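Local coordinates for protein GMP reductase (Trypanosoma brucei brucei, PDB 6JIG) that probably catalyses the irreversible NADPH-dependent deamination of GMP to IMP, helping to balance adenine and guanine nucleotides, at residues Pro48-Asn53 with Thr370-Asn375. The protein carries 1 engineered substitution. Numbering follows the deposited sequence.
Sequences PIVASN and TVMLGN. With 5GP (guanosine-5'-monophosphate), chain B.
Val50 and Met372 sit side by side on adjacent parallel strands, their side chains turned together into the barrel interior and crossing at a slant; they bury more surface here than any other residue of the pair. The Met372 chain runs out extended, with CG anti to the backbone N (chi1 176°). Its CG lies 3.6 Å from Ser52 CA. A bend at the last torsion (chi3 -89°) then brings the methyl CE back over the first strand, 3.7 Å from Val50 CG1. CE also touches Asn53 OD1 at 3.4 Å, a contact and not a bond, while Asn53 ND2 is hydrogen-bonded to Asp259 OD2. Met372 SD lies 3.3 Å from O3' of the bound GMP. Ser52 OG donates a hydrogen bond of 2.8 Å to the same O3'.

Four backbone hydrogen bonds join the strands. Val50 takes part through both N and O, bonded to Val371 O and Leu373 N, and Ser52 N bonds to Leu373 O. Beyond the strand, Gly374 N and Asn375 N hold the phosphate through O3P and O2P, so the nucleotide spans the C-terminal ends of both strands.

On the outward face, Ile49 CG2 packs against Leu373 CD1 at 3.7 Å. This pairing of first and last strands closes the eight-stranded TIM barrel; strands 72-75 and 348-351 flank it, and helix 440-457 covers Ile49 and Leu373.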
loop_
_atom_site.group_PDB
_atom_site.type_symbol
_atom_site.label_atom_id
_atom_site.label_comp_id
_atom_site.label_asym_id
_atom_site.label_seq_id
_atom_site.Cartn_x
_atom_site.Cartn_y
_atom_site.Cartn_z
ATOM N N PRO A 48 18.934 -35.493 10.443
ATOM C CA PRO A 48 17.556 -35.783 10.857
ATOM C C PRO A 48 16.478 -35.134 9.997
ATOM O O PRO A 48 15.456 -34.721 10.544
ATOM C CB PRO A 48 17.506 -35.242 12.295
ATOM C CG PRO A 48 18.555 -34.177 12.345
ATOM C CD PRO A 48 19.611 -34.530 11.329
ATOM N N ILE A 49 16.677 -35.041 8.684
ATOM C CA ILE A 49 15.801 -34.297 7.780
ATOM C C ILE A 49 15.079 -35.289 6.874
ATOM O O ILE A 49 15.726 -36.100 6.201
ATOM C CB ILE A 49 16.589 -33.287 6.924
ATOM C CG1 ILE A 49 17.614 -32.516 7.763
ATOM C CG2 ILE A 49 15.627 -32.335 6.215
ATOM C CD1 ILE A 49 16.994 -31.661 8.809
ATOM N N VAL A 50 13.751 -35.211 6.847
ATOM C CA VAL A 50 12.900 -36.065 6.023
ATOM C C VAL A 50 12.091 -35.164 5.098
ATOM O O VAL A 50 11.406 -34.245 5.566
ATOM C CB VAL A 50 11.969 -36.936 6.879
ATOM C CG1 VAL A 50 11.134 -37.864 5.995
ATOM C CG2 VAL A 50 12.769 -37.751 7.901
ATOM N N ALA A 51 12.172 -35.411 3.791
ATOM C CA ALA A 51 11.336 -34.666 2.853
ATOM C C ALA A 51 9.897 -35.164 2.904
ATOM O O ALA A 51 9.642 -36.370 2.893
ATOM C CB ALA A 51 11.877 -34.790 1.426
ATOM N N SER A 52 8.955 -34.225 2.931
ATOM C CA SER A 52 7.547 -34.549 3.098
ATOM C C SER A 52 6.987 -35.306 1.899
ATOM O O SER A 52 7.275 -34.967 0.747
ATOM C CB SER A 52 6.730 -33.274 3.298
ATOM O OG SER A 52 5.359 -33.581 3.474
ATOM N N ASN A 53 6.135 -36.294 2.184
ATOM C CA ASN A 53 5.338 -36.994 1.167
ATOM C C ASN A 53 4.184 -36.093 0.714
ATOM O O ASN A 53 3.011 -36.325 1.002
ATOM C CB ASN A 53 4.821 -38.322 1.704
ATOM C CG ASN A 53 4.170 -38.196 3.081
ATOM O OD1 ASN A 53 4.745 -37.610 4.006
ATOM N ND2 ASN A 53 2.966 -38.746 3.220
ATOM N N THR A 370 13.597 -37.027 14.173
ATOM C CA THR A 370 13.732 -36.403 12.867
ATOM C C THR A 370 12.673 -35.315 12.732
ATOM O O THR A 370 11.719 -35.243 13.513
ATOM C CB THR A 370 13.540 -37.397 11.709
ATOM O OG1 THR A 370 12.260 -38.028 11.839
ATOM C CG2 THR A 370 14.657 -38.462 11.673
ATOM N N VAL A 371 12.837 -34.490 11.703
ATOM C CA VAL A 371 11.813 -33.528 11.295
ATOM C C VAL A 371 11.421 -33.826 9.855
ATOM O O VAL A 371 12.238 -34.297 9.055
ATOM C CB VAL A 371 12.297 -32.066 11.422
ATOM C CG1 VAL A 371 12.595 -31.710 12.890
ATOM C CG2 VAL A 371 13.531 -31.830 10.563
ATOM N N MET A 372 10.159 -33.558 9.527
ATOM C CA MET A 372 9.672 -33.667 8.160
ATOM C C MET A 372 9.351 -32.271 7.653
ATOM O O MET A 372 8.644 -31.517 8.329
ATOM C CB MET A 372 8.437 -34.561 8.069
ATOM C CG MET A 372 7.857 -34.598 6.665
ATOM S SD MET A 372 6.531 -35.787 6.454
ATOM C CE MET A 372 7.473 -37.251 5.980
ATOM N N LEU A 373 9.858 -31.936 6.470
ATOM C CA LEU A 373 9.751 -30.592 5.916
ATOM C C LEU A 373 9.007 -30.618 4.594
ATOM O O LEU A 373 9.353 -31.400 3.699
ATOM C CB LEU A 373 11.127 -29.978 5.688
ATOM C CG LEU A 373 12.107 -30.004 6.854
ATOM C CD1 LEU A 373 13.403 -29.353 6.408
ATOM C CD2 LEU A 373 11.492 -29.245 8.024
ATOM N N GLY A 374 7.993 -29.765 4.477
ATOM C CA GLY A 374 7.344 -29.544 3.198
ATOM C C GLY A 374 7.769 -28.201 2.633
ATOM O O GLY A 374 8.609 -28.121 1.728
ATOM N N ASN A 375 7.215 -27.126 3.210
ATOM C CA ASN A 375 7.414 -25.778 2.681
ATOM C C ASN A 375 8.888 -25.413 2.520
ATOM O O ASN A 375 9.277 -24.809 1.513
ATOM C CB ASN A 375 6.711 -24.768 3.601
ATOM C CG ASN A 375 6.708 -23.361 3.030
ATOM O OD1 ASN A 375 6.629 -23.167 1.813
ATOM N ND2 ASN A 375 6.775 -22.369 3.911
HETATM P P 5GP B . 5.230 -27.776 6.264
HETATM O O1P 5GP B . 4.781 -26.746 7.286
HETATM O O2P 5GP B . 4.923 -27.383 4.833
HETATM O O3P 5GP B . 6.631 -28.293 6.477
HETATM O "O5'" 5GP B . 4.310 -29.025 6.642
HETATM C "C5'" 5GP B . 4.163 -30.158 5.800
HETATM C "C4'" 5GP B . 3.236 -31.177 6.430
HETATM O "O4'" 5GP B . 1.874 -30.694 6.373
HETATM C "C3'" 5GP B . 3.152 -32.532 5.739
HETATM O "O3'" 5GP B . 4.258 -33.380 6.027
HETATM C "C2'" 5GP B . 1.793 -33.075 6.216
HETATM O "O2'" 5GP B . 1.881 -33.689 7.495
HETATM C "C1'" 5GP B . 0.981 -31.791 6.399
HETATM N N9 5GP B . -0.010 -31.594 5.335
HETATM C C8 5GP B . 0.203 -31.579 4.010
HETATM N N7 5GP B . -0.986 -31.338 3.399
HETATM C C5 5GP B . -1.921 -31.184 4.367
HETATM C C6 5GP B . -3.283 -30.915 4.361
HETATM O O6 5GP B . -3.871 -30.749 3.272
HETATM N N1 5GP B . -3.945 -30.834 5.526
HETATM C C2 5GP B . -3.320 -31.006 6.700
HETATM N N2 5GP B . -4.013 -30.915 7.858
HETATM N N3 5GP B . -1.990 -31.256 6.744
HETATM C C4 5GP B . -1.294 -31.347 5.587
#